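Local structure of peroxisomal acyl-coenzyme A oxidase 1 (Arabidopsis thaliana, 1W07) at residues L276-M281 and E372-T377; V284-V289 and W350-Y355; T384-A389 and G425-L430. The protein catalyses the FAD-dependent desaturation of long- and medium-chain acyl-CoAs to 2-trans-enoyl-CoAs, passing electrons to oxygen to form hydrogen peroxide in peroxisomal beta-oxidation. The protein carries 1 engineered substitution. One frame throughout, in Å; residues are numbered along the deposited sequence.

Contact 1: L276-M281 and E372-T377; sequences LVYGTM and EAHACT. With PT (platinum (II) ion), chain M.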
loop_
_atom_site.group_PDB
_atom_site.type_symbol
_atom_site.label_atom_id
_atom_site.label_comp_id
_atom_site.label_asym_id
_atom_site.label_seq_id
_atom_site.Cartn_x
_atom_site.Cartn_y
_atom_site.Cartn_z
ATOM N N LEU B 276 -13.732 -25.868 -23.792
ATOM C CA LEU B 276 -12.774 -25.297 -24.737
ATOM C C LEU B 276 -12.827 -23.775 -24.764
ATOM O O LEU B 276 -12.666 -23.154 -25.817
ATOM C CB LEU B 276 -13.004 -25.848 -26.148
ATOM C CG LEU B 276 -12.512 -27.291 -26.351
ATOM C CD1 LEU B 276 -12.924 -27.804 -27.722
ATOM C CD2 LEU B 276 -11.000 -27.322 -26.195
ATOM N N VAL B 277 -13.068 -23.179 -23.600
ATOM C CA VAL B 277 -13.119 -21.725 -23.455
ATOM C C VAL B 277 -12.236 -21.353 -22.272
ATOM O O VAL B 277 -11.644 -20.272 -22.236
ATOM C CB VAL B 277 -14.564 -21.218 -23.210
ATOM C CG1 VAL B 277 -14.547 -19.889 -22.465
ATOM C CG2 VAL B 277 -15.268 -21.029 -24.543
ATOM N N TYR B 278 -12.143 -22.264 -21.308
ATOM C CA TYR B 278 -11.315 -22.038 -20.132
ATOM C C TYR B 278 -9.857 -21.909 -20.566
ATOM O O TYR B 278 -9.007 -21.464 -19.794
ATOM C CB TYR B 278 -11.450 -23.203 -19.149
ATOM C CG TYR B 278 -12.861 -23.475 -18.669
ATOM C CD1 TYR B 278 -13.710 -22.430 -18.299
ATOM C CD2 TYR B 278 -13.335 -24.781 -18.540
ATOM C CE1 TYR B 278 -14.999 -22.681 -17.814
ATOM C CE2 TYR B 278 -14.620 -25.043 -18.056
ATOM C CZ TYR B 278 -15.445 -23.986 -17.693
ATOM O OH TYR B 278 -16.715 -24.236 -17.216
ATOM N N GLY B 279 -9.573 -22.301 -21.803
ATOM C CA GLY B 279 -8.215 -22.225 -22.308
ATOM C C GLY B 279 -7.674 -20.808 -22.351
ATOM O O GLY B 279 -6.468 -20.588 -22.211
ATOM N N THR B 280 -8.566 -19.843 -22.550
ATOM C CA THR B 280 -8.167 -18.447 -22.603
ATOM C C THR B 280 -7.933 -17.875 -21.204
ATOM O O THR B 280 -6.963 -17.147 -20.991
ATOM C CB THR B 280 -9.225 -17.589 -23.333
ATOM O OG1 THR B 280 -10.500 -17.756 -22.698
ATOM C CG2 THR B 280 -9.328 -18.001 -24.794
ATOM N N MET B 281 -8.805 -18.198 -20.250
ATOM C CA MET B 281 -8.625 -17.685 -18.893
ATOM C C MET B 281 -7.342 -18.208 -18.273
ATOM O O MET B 281 -6.707 -17.515 -17.481
ATOM C CB MET B 281 -9.811 -18.043 -17.990
ATOM C CG MET B 281 -10.906 -16.991 -17.964
ATOM S SD MET B 281 -12.181 -17.331 -16.731
ATOM C CE MET B 281 -11.704 -16.148 -15.403
ATOM N N GLU B 372 -7.524 -29.301 -11.749
ATOM C CA GLU B 372 -6.260 -28.915 -11.128
ATOM C C GLU B 372 -5.688 -27.647 -11.769
ATOM O O GLU B 372 -5.270 -26.722 -11.075
ATOM C CB GLU B 372 -5.241 -30.054 -11.255
ATOM C CG GLU B 372 -3.946 -29.823 -10.488
ATOM C CD GLU B 372 -2.707 -30.136 -11.311
ATOM O OE1 GLU B 372 -2.676 -31.198 -11.971
ATOM O OE2 GLU B 372 -1.758 -29.327 -11.290
ATOM N N ALA B 373 -5.684 -27.620 -13.097
ATOM C CA ALA B 373 -5.157 -26.490 -13.859
ATOM C C ALA B 373 -5.820 -25.187 -13.433
ATOM O O ALA B 373 -5.162 -24.157 -13.282
ATOM C CB ALA B 373 -5.365 -26.723 -15.341
ATOM N N HIS B 374 -7.128 -25.244 -13.231
ATOM C CA HIS B 374 -7.872 -24.081 -12.822
ATOM C C HIS B 374 -7.554 -23.597 -11.411
ATOM O O HIS B 374 -7.454 -22.379 -11.175
ATOM C CB HIS B 374 -9.351 -24.375 -12.936
ATOM C CG HIS B 374 -10.028 -23.480 -13.907
ATOM N ND1 HIS B 374 -11.227 -23.785 -14.504
ATOM C CD2 HIS B 374 -9.658 -22.276 -14.383
ATOM C CE1 HIS B 374 -11.559 -22.806 -15.322
ATOM N NE2 HIS B 374 -10.621 -21.884 -15.262
ATOM N N ALA B 375 -7.396 -24.543 -10.486
ATOM C CA ALA B 375 -7.065 -24.251 -9.099
ATOM C C ALA B 375 -5.707 -23.570 -9.007
ATOM O O ALA B 375 -5.583 -22.501 -8.411
ATOM C CB ALA B 375 -7.061 -25.542 -8.279
ATOM N N CYS B 376 -4.686 -24.202 -9.597
ATOM C CA CYS B 376 -3.331 -23.650 -9.595
ATOM C C CYS B 376 -3.301 -22.246 -10.158
ATOM O O CYS B 376 -2.777 -21.319 -9.530
ATOM C CB CYS B 376 -2.390 -24.529 -10.441
ATOM S SG CYS B 376 -1.962 -26.127 -9.735
ATOM N N THR B 377 -3.863 -22.076 -11.357
ATOM C CA THR B 377 -3.880 -20.776 -12.003
ATOM C C THR B 377 -4.571 -19.725 -11.135
ATOM O O THR B 377 -4.006 -18.669 -10.891
ATOM C CB THR B 377 -4.578 -20.817 -13.370
ATOM O OG1 THR B 377 -5.890 -21.376 -13.235
ATOM C CG2 THR B 377 -3.783 -21.653 -14.329
HETATM PT PT PT M . -11.123 -19.896 -15.203
#
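NE2 of His-374, whose ring also meets Tyr-278, binds a platinum ion at 2.0 Å. SD of Met-281 lies 3.2 Å from the platinum, too far to count as a coordinating bond, so the thioether sits beside the metal while the imidazole holds it. The same imidazole and the ring of Tyr-278 form a T-shaped (edge-to-face) pair, with centroids 5.1 Å apart and planes at 60°. CE1 of the histidine makes the approach: it stands over the phenol face near the rim, 3.7 Å from Tyr-278 CG. The tyrosine ring can receive it because CG lies anti to the carbonyl carbon (chi1 -58°), which brings the ring beside the backbone N. On the tyrosine's own side, Val-277 O takes two bonds from Thr-280, one from OG1 (2.8 Å) and one from N (3.1 Å), so both polar groups of Thr-280 hold this carbonyl. Arg-285, one turn beyond Met-281, packs on His-374, and Met-281 touches Glu-424, inferred to be the proton acceptor. No hydrogen bond joins the two segments, and only 123 Å² is buried. Platinum is no part of the enzyme's known chemistry, which uses FAD as cofactor, so the ion is probably a heavy-atom label from crystallography, consistent with an NE2 lone pair accessible to a soft metal, with the Met-281 sulfur close by.

Contact 2: V284-V289 and W350-Y355; sequences VRQTIV and WLKWLY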
loop_
_atom_site.group_PDB
_atom_site.type_symbol
_atom_site.label_atom_id
_atom_site.label_comp_id
_atom_site.label_asym_id
_atom_site.label_seq_id
_atom_site.Cartn_x
_atom_site.Cartn_y
_atom_site.Cartn_z
ATOM N N VAL B 284 -4.904 -15.763 -19.780
ATOM C CA VAL B 284 -4.964 -14.429 -19.195
ATOM C C VAL B 284 -4.373 -14.432 -17.784
ATOM O O VAL B 284 -3.647 -13.513 -17.400
ATOM C CB VAL B 284 -6.413 -13.918 -19.128
ATOM C CG1 VAL B 284 -6.441 -12.503 -18.594
ATOM C CG2 VAL B 284 -7.050 -13.976 -20.514
ATOM N N ARG B 285 -4.678 -15.476 -17.020
ATOM C CA ARG B 285 -4.177 -15.595 -15.661
ATOM C C ARG B 285 -2.687 -15.879 -15.658
ATOM O O ARG B 285 -1.969 -15.514 -14.724
ATOM C CB ARG B 285 -4.936 -16.696 -14.928
ATOM C CG ARG B 285 -6.393 -16.357 -14.682
ATOM C CD ARG B 285 -7.096 -17.504 -13.999
ATOM N NE ARG B 285 -8.422 -17.127 -13.521
ATOM C CZ ARG B 285 -9.238 -17.967 -12.894
ATOM N NH1 ARG B 285 -8.864 -19.225 -12.686
ATOM N NH2 ARG B 285 -10.416 -17.549 -12.464
ATOM N N GLN B 286 -2.224 -16.532 -16.717
ATOM C CA GLN B 286 -0.811 -16.860 -16.855
ATOM C C GLN B 286 -0.043 -15.577 -17.136
ATOM O O GLN B 286 1.059 -15.378 -16.620
ATOM C CB GLN B 286 -0.619 -17.868 -18.004
ATOM C CG GLN B 286 0.807 -18.373 -18.198
ATOM C CD GLN B 286 1.726 -17.335 -18.822
ATOM O OE1 GLN B 286 1.348 -16.647 -19.768
ATOM N NE2 GLN B 286 2.947 -17.236 -18.308
ATOM N N THR B 287 -0.636 -14.709 -17.952
ATOM C CA THR B 287 -0.009 -13.436 -18.291
ATOM C C THR B 287 0.055 -12.561 -17.036
ATOM O O THR B 287 1.027 -11.836 -16.832
ATOM C CB THR B 287 -0.785 -12.687 -19.406
ATOM O OG1 THR B 287 -2.049 -12.232 -18.905
ATOM C CG2 THR B 287 -1.031 -13.610 -20.593
ATOM N N ILE B 288 -0.977 -12.636 -16.195
ATOM C CA ILE B 288 -1.017 -11.866 -14.950
ATOM C C ILE B 288 0.125 -12.316 -14.022
ATOM O O ILE B 288 0.855 -11.500 -13.467
ATOM C CB ILE B 288 -2.393 -12.045 -14.246
ATOM C CG1 ILE B 288 -3.493 -11.392 -15.089
ATOM C CG2 ILE B 288 -2.380 -11.440 -12.848
ATOM C CD1 ILE B 288 -4.880 -11.685 -14.589
ATOM N N VAL B 289 0.289 -13.619 -13.864
ATOM C CA VAL B 289 1.355 -14.133 -13.020
ATOM C C VAL B 289 2.694 -13.661 -13.584
ATOM O O VAL B 289 3.569 -13.192 -12.852
ATOM C CB VAL B 289 1.338 -15.673 -12.963
ATOM C CG1 VAL B 289 2.466 -16.155 -12.108
ATOM C CG2 VAL B 289 0.006 -16.163 -12.403
ATOM N N TRP B 350 6.629 -22.020 -15.590
ATOM C CA TRP B 350 5.918 -23.284 -15.446
ATOM C C TRP B 350 4.465 -23.128 -15.885
ATOM O O TRP B 350 3.933 -23.982 -16.592
ATOM C CB TRP B 350 5.972 -23.761 -13.993
ATOM C CG TRP B 350 5.170 -25.006 -13.755
ATOM C CD1 TRP B 350 5.519 -26.287 -14.093
ATOM C CD2 TRP B 350 3.865 -25.091 -13.172
ATOM N NE1 TRP B 350 4.506 -27.160 -13.759
ATOM C CE2 TRP B 350 3.480 -26.454 -13.192
ATOM C CE3 TRP B 350 2.977 -24.148 -12.635
ATOM C CZ2 TRP B 350 2.246 -26.893 -12.695
ATOM C CZ3 TRP B 350 1.744 -24.588 -12.141
ATOM C CH2 TRP B 350 1.394 -25.945 -12.174
ATOM N N LEU B 351 3.827 -22.042 -15.458
ATOM C CA LEU B 351 2.443 -21.786 -15.827
ATOM C C LEU B 351 2.274 -21.690 -17.337
ATOM O O LEU B 351 1.197 -21.964 -17.871
ATOM C CB LEU B 351 1.943 -20.501 -15.171
ATOM C CG LEU B 351 1.238 -20.670 -13.831
ATOM C CD1 LEU B 351 0.792 -19.297 -13.354
ATOM C CD2 LEU B 351 0.038 -21.628 -13.964
ATOM N N LYS B 352 3.329 -21.286 -18.030
ATOM C CA LYS B 352 3.261 -21.196 -19.478
ATOM C C LYS B 352 3.175 -22.624 -20.022
ATOM O O LYS B 352 2.309 -22.941 -20.844
ATOM C CB LYS B 352 4.503 -20.500 -20.031
ATOM C CG LYS B 352 4.495 -20.359 -21.539
ATOM C CD LYS B 352 3.392 -19.431 -22.041
ATOM C CE LYS B 352 3.379 -19.406 -23.565
ATOM N NZ LYS B 352 4.737 -19.137 -24.130
ATOM N N TRP B 353 4.080 -23.481 -19.551
ATOM C CA TRP B 353 4.105 -24.881 -19.957
ATOM C C TRP B 353 2.728 -25.494 -19.684
ATOM O O TRP B 353 2.207 -26.257 -20.494
ATOM C CB TRP B 353 5.173 -25.646 -19.165
ATOM C CG TRP B 353 5.076 -27.138 -19.329
ATOM C CD1 TRP B 353 5.577 -27.888 -20.358
ATOM C CD2 TRP B 353 4.335 -28.043 -18.501
ATOM N NE1 TRP B 353 5.182 -29.198 -20.224
ATOM C CE2 TRP B 353 4.419 -29.321 -19.094
ATOM C CE3 TRP B 353 3.601 -27.893 -17.315
ATOM C CZ2 TRP B 353 3.798 -30.447 -18.542
ATOM C CZ3 TRP B 353 2.978 -29.015 -16.763
ATOM C CH2 TRP B 353 3.083 -30.277 -17.380
ATOM N N LEU B 354 2.150 -25.151 -18.538
ATOM C CA LEU B 354 0.839 -25.655 -18.158
ATOM C C LEU B 354 -0.230 -25.184 -19.138
ATOM O O LEU B 354 -1.124 -25.948 -19.517
ATOM C CB LEU B 354 0.484 -25.178 -16.752
ATOM C CG LEU B 354 -0.889 -25.592 -16.224
ATOM C CD1 LEU B 354 -0.999 -27.106 -16.253
ATOM C CD2 LEU B 354 -1.080 -25.060 -14.812
ATOM N N TYR B 355 -0.144 -23.920 -19.539
ATOM C CA TYR B 355 -1.105 -23.365 -20.477
ATOM C C TYR B 355 -1.175 -24.227 -21.724
ATOM O O TYR B 355 -2.256 -24.621 -22.158
ATOM C CB TYR B 355 -0.711 -21.950 -20.882
ATOM C CG TYR B 355 -1.426 -21.493 -22.135
ATOM C CD1 TYR B 355 -2.802 -21.286 -22.132
ATOM C CD2 TYR B 355 -0.732 -21.294 -23.325
ATOM C CE1 TYR B 355 -3.474 -20.888 -23.279
ATOM C CE2 TYR B 355 -1.392 -20.897 -24.492
ATOM C CZ TYR B 355 -2.770 -20.697 -24.456
ATOM O OH TYR B 355 -3.459 -20.319 -25.585
#
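Gln-286 is the first residue of 284-289 to meet the opposing helix, lying over the backbone of Leu-351 and the side chain of Lys-352. Its CA is 6.0 Å from that of Leu-351, the closest pair of CA atoms across the contact. With CG anti to the backbone N (chi1 -176°), the chain extends across the gap, and CG rests 3.6 Å from Leu-351 O and 3.9 Å from Leu-351 CB. A bend at chi2 (-74°) then turns the amide obliquely across the Lys-352 chain, so that NE2 comes 4.0 Å from Lys-352 CB and OE1 4.1 Å from Lys-352 CD. These are van der Waals distances; the hydrogen bond of NE2 goes to Gly-348 O, just before 350-355. The lysine carries its chain past the amide toward solvent. Ile-288 serves another neighbour, packing on Thr-385 of helix 370-398. Val-289 restores the contact one turn after Gln-286: its CG2 is 3.4 Å from Leu-351 CD1, tighter than ordinary carbon packing, and the two side chains cross at about a right angle. Leu-351 is therefore covered by Gln-286 at its CB and by Val-289 at its CD1. The segment axes approach to 9.6 Å and run antiparallel at 169°, as expected of successive helices, 278-309 and 328-363, in the C-alpha1 helical bundle that acyl-CoA oxidases share with acyl-CoA dehydrogenases. With 215 Å² buried and no hydrogen bond between the segments themselves, van der Waals contacts, only one of them between two apolar side chains, make up this interface, while the one buried amide among them gains a polar bond by reaching the main chain of the facing helix.

Contact 3: T384-A389 and G425-L430; sequences TTTATA and GDNVVL. With FAD (flavin-adenine dinucleotide), chain I.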
loop_
_atom_site.group_PDB
_atom_site.type_symbol
_atom_site.label_atom_id
_atom_site.label_comp_id
_atom_site.label_asym_id
_atom_site.label_seq_id
_atom_site.Cartn_x
_atom_site.Cartn_y
_atom_site.Cartn_z
ATOM N N THR B 384 0.573 -14.368 -6.218
ATOM C CA THR B 384 1.572 -13.471 -6.800
ATOM C C THR B 384 1.161 -12.006 -6.862
ATOM O O THR B 384 1.987 -11.117 -6.598
ATOM C CB THR B 384 2.000 -13.935 -8.211
ATOM O OG1 THR B 384 0.879 -13.883 -9.110
ATOM C CG2 THR B 384 2.510 -15.372 -8.155
ATOM N N THR B 385 -0.101 -11.731 -7.210
ATOM C CA THR B 385 -0.545 -10.342 -7.300
ATOM C C THR B 385 -0.572 -9.693 -5.940
ATOM O O THR B 385 -0.175 -8.543 -5.792
ATOM C CB THR B 385 -1.939 -10.207 -7.945
ATOM O OG1 THR B 385 -2.884 -11.015 -7.239
ATOM C CG2 THR B 385 -1.889 -10.635 -9.388
ATOM N N THR B 386 -1.059 -10.423 -4.942
ATOM C CA THR B 386 -1.120 -9.911 -3.581
ATOM C C THR B 386 0.308 -9.652 -3.111
ATOM O O THR B 386 0.633 -8.559 -2.636
ATOM C CB THR B 386 -1.822 -10.943 -2.654
ATOM O OG1 THR B 386 -3.196 -11.049 -3.050
ATOM C CG2 THR B 386 -1.724 -10.529 -1.175
ATOM N N ALA B 387 1.184 -10.641 -3.254
ATOM C CA ALA B 387 2.567 -10.472 -2.790
ATOM C C ALA B 387 3.275 -9.335 -3.512
ATOM O O ALA B 387 4.047 -8.599 -2.896
ATOM C CB ALA B 387 3.358 -11.769 -2.971
ATOM N N THR B 388 3.001 -9.181 -4.807
ATOM C CA THR B 388 3.650 -8.144 -5.615
ATOM C C THR B 388 3.195 -6.745 -5.234
ATOM O O THR B 388 4.026 -5.844 -5.067
ATOM C CB THR B 388 3.422 -8.406 -7.123
ATOM O OG1 THR B 388 4.022 -9.663 -7.459
ATOM C CG2 THR B 388 4.047 -7.291 -7.992
ATOM N N ALA B 389 1.882 -6.560 -5.104
ATOM C CA ALA B 389 1.321 -5.266 -4.734
ATOM C C ALA B 389 1.901 -4.814 -3.394
ATOM O O ALA B 389 2.378 -3.688 -3.258
ATOM C CB ALA B 389 -0.211 -5.378 -4.646
ATOM N N GLY B 425 -11.049 -11.343 -11.358
ATOM C CA GLY B 425 -11.499 -11.994 -10.142
ATOM C C GLY B 425 -10.804 -11.516 -8.880
ATOM O O GLY B 425 -9.572 -11.447 -8.822
ATOM N N ASP B 426 -11.604 -11.176 -7.873
ATOM C CA ASP B 426 -11.106 -10.720 -6.577
ATOM C C ASP B 426 -10.201 -11.801 -5.982
ATOM O O ASP B 426 -10.555 -12.982 -5.958
ATOM C CB ASP B 426 -12.287 -10.440 -5.643
ATOM C CG ASP B 426 -11.849 -10.086 -4.237
ATOM O OD1 ASP B 426 -11.710 -11.015 -3.415
ATOM O OD2 ASP B 426 -11.641 -8.882 -3.956
ATOM N N ASN B 427 -9.035 -11.379 -5.499
ATOM C CA ASN B 427 -8.046 -12.286 -4.934
ATOM C C ASN B 427 -8.534 -13.225 -3.840
ATOM O O ASN B 427 -8.107 -14.374 -3.786
ATOM C CB ASN B 427 -6.816 -11.500 -4.461
ATOM C CG ASN B 427 -5.851 -11.231 -5.595
ATOM O OD1 ASN B 427 -6.083 -11.686 -6.720
ATOM N ND2 ASN B 427 -4.772 -10.515 -5.321
ATOM N N VAL B 428 -9.429 -12.751 -2.979
ATOM C CA VAL B 428 -9.948 -13.587 -1.912
ATOM C C VAL B 428 -10.956 -14.574 -2.486
ATOM O O VAL B 428 -10.990 -15.750 -2.093
ATOM C CB VAL B 428 -10.606 -12.735 -0.821
ATOM C CG1 VAL B 428 -11.323 -13.616 0.180
ATOM C CG2 VAL B 428 -9.543 -11.901 -0.127
ATOM N N VAL B 429 -11.780 -14.104 -3.417
ATOM C CA VAL B 429 -12.755 -14.973 -4.048
ATOM C C VAL B 429 -12.032 -16.108 -4.777
ATOM O O VAL B 429 -12.448 -17.262 -4.700
ATOM C CB VAL B 429 -13.626 -14.193 -5.059
ATOM C CG1 VAL B 429 -14.521 -15.158 -5.810
ATOM C CG2 VAL B 429 -14.471 -13.156 -4.331
ATOM N N LEU B 430 -10.946 -15.788 -5.483
ATOM C CA LEU B 430 -10.196 -16.807 -6.217
ATOM C C LEU B 430 -9.607 -17.884 -5.307
ATOM O O LEU B 430 -9.608 -19.064 -5.658
ATOM C CB LEU B 430 -9.070 -16.162 -7.045
ATOM C CG LEU B 430 -9.548 -15.364 -8.255
ATOM C CD1 LEU B 430 -8.404 -14.557 -8.875
ATOM C CD2 LEU B 430 -10.146 -16.331 -9.263
HETATM P PA FAD I . -16.333 -7.846 -5.240
HETATM O O1A FAD I . -16.219 -9.172 -5.885
HETATM O O2A FAD I . -17.681 -7.252 -5.105
HETATM O O5B FAD I . -15.629 -7.926 -3.796
HETATM C C5B FAD I . -15.670 -6.819 -2.892
HETATM C C4B FAD I . -15.268 -7.276 -1.486
HETATM O O4B FAD I . -16.168 -8.333 -1.104
HETATM C C3B FAD I . -13.859 -7.876 -1.482
HETATM O O3B FAD I . -13.288 -7.755 -0.177
HETATM C C2B FAD I . -14.135 -9.342 -1.814
HETATM O O2B FAD I . -13.125 -10.176 -1.243
HETATM C C1B FAD I . -15.430 -9.564 -1.028
HETATM N N9A FAD I . -16.208 -10.693 -1.589
HETATM C C8A FAD I . -16.945 -10.667 -2.700
HETATM N N7A FAD I . -17.498 -11.864 -2.899
HETATM C C5A FAD I . -17.107 -12.662 -1.913
HETATM C C6A FAD I . -17.365 -13.988 -1.589
HETATM N N6A FAD I . -18.083 -14.767 -2.391
HETATM N N1A FAD I . -16.804 -14.512 -0.418
HETATM C C2A FAD I . -15.996 -13.704 0.389
HETATM N N3A FAD I . -15.764 -12.451 0.041
HETATM C C4A FAD I . -16.291 -11.915 -1.073
HETATM N N1 FAD I . -14.109 -5.526 -16.211
HETATM C C2 FAD I . -14.424 -5.789 -17.551
HETATM O O2 FAD I . -15.431 -6.434 -17.830
HETATM N N3 FAD I . -13.585 -5.295 -18.561
HETATM C C4 FAD I . -12.450 -4.544 -18.232
HETATM O O4 FAD I . -11.703 -4.145 -19.127
HETATM C C4X FAD I . -12.159 -4.269 -16.899
HETATM N N5 FAD I . -11.071 -3.451 -16.556
HETATM C C5X FAD I . -10.780 -3.154 -15.222
HETATM C C6 FAD I . -9.769 -2.251 -14.912
HETATM C C7 FAD I . -9.554 -1.867 -13.594
HETATM C C7M FAD I . -8.443 -0.860 -13.295
HETATM C C8 FAD I . -10.353 -2.394 -12.574
HETATM C C8M FAD I . -10.138 -1.989 -11.114
HETATM C C9 FAD I . -11.355 -3.304 -12.889
HETATM C C9A FAD I . -11.579 -3.693 -14.206
HETATM N N10 FAD I . -12.632 -4.553 -14.546
HETATM C C10 FAD I . -12.976 -4.763 -15.892
HETATM C "C1'" FAD I . -13.483 -5.170 -13.498
HETATM C "C2'" FAD I . -12.742 -6.341 -12.845
HETATM O "O2'" FAD I . -12.312 -7.266 -13.846
HETATM C "C3'" FAD I . -13.552 -7.088 -11.781
HETATM O "O3'" FAD I . -14.762 -7.582 -12.362
HETATM C "C4'" FAD I . -13.907 -6.207 -10.581
HETATM O "O4'" FAD I . -12.864 -5.274 -10.291
HETATM C "C5'" FAD I . -14.155 -7.099 -9.364
HETATM O "O5'" FAD I . -14.312 -6.305 -8.189
HETATM P P FAD I . -15.734 -6.197 -7.451
HETATM O O1P FAD I . -16.050 -4.757 -7.335
HETATM O O2P FAD I . -16.697 -7.085 -8.139
HETATM O O3P FAD I . -15.388 -6.792 -6.000
#
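Asn-427, with the largest surface buried here, directs its ND2 at two threonine hydroxyls of 384-389, Thr-385 OG1 and Thr-386 OG1. The bond to Thr-385 OG1 is the sounder: 2.7 Å, with an N-H...O angle of 147° and the oxygen tilted 20° from the amide plane. The one to Thr-386 OG1, at 2.8 Å, is weak because the hydrogen points poorly at it. Both hydroxyls also bond to carbonyls one turn back, Thr-385 OG1 to Lys-381 O and Thr-386 OG1 to Ser-382 O, so they can donate to their own helix while accepting from the asparagine. Thr-385 OG1 stands between the backbone N and the carbonyl carbon, a rotation (chi1 55°) from which it meets both Lys-381 O and Asn-427 ND2. Asn-427 OD1 receives Lys-381 NZ, which settles the rotation of the amide. Asn-427 is the first residue of helix 427-443, a member of the C-alpha1 helical bundle, and Asp-426 is its N-cap. Asp-426 OD1 accepts from Val-428 N (2.9 Å, from above the carboxylate plane) and from Val-429 N (3.1 Å, through the anti lone pair), and also takes a bond from the FAD ribose hydroxyl O2B at 2.7 Å. An alanine here removes the acceptor shared by O2B and the two amides, and the ribose and the first turn of the helix would probably be held less firmly. Val-429 CG2 packs 3.6 Å from N7A of the adenine, and Val-429 also touches Phe-313 of the second subunit.

Overall arrangement
All three contacts lie in the C-alpha1 helical bundle, the part shared with acyl-CoA dehydrogenases. Contact 2 is nested in the loop closed by contact 1, and contact 3 follows both. Helix 278-309 serves contacts 1 and 2; helix 370-398 serves contacts 1 and 3. Contact 1's centre is about 9 Å from that of contact 2 and 16 Å from that of contact 3; contacts 2 and 3 are about 15 Å apart. Arg-285, in contact 2, touches both of the others: its NH1 is 3.6 Å from His-374 CD2 and its NH2 3.4 Å from Leu-430 CD2. Four helices thus pack together, and the turn leading into helix 427-443 carries both the inferred proton acceptor Glu-424 and Asp-426, which binds the FAD ribose.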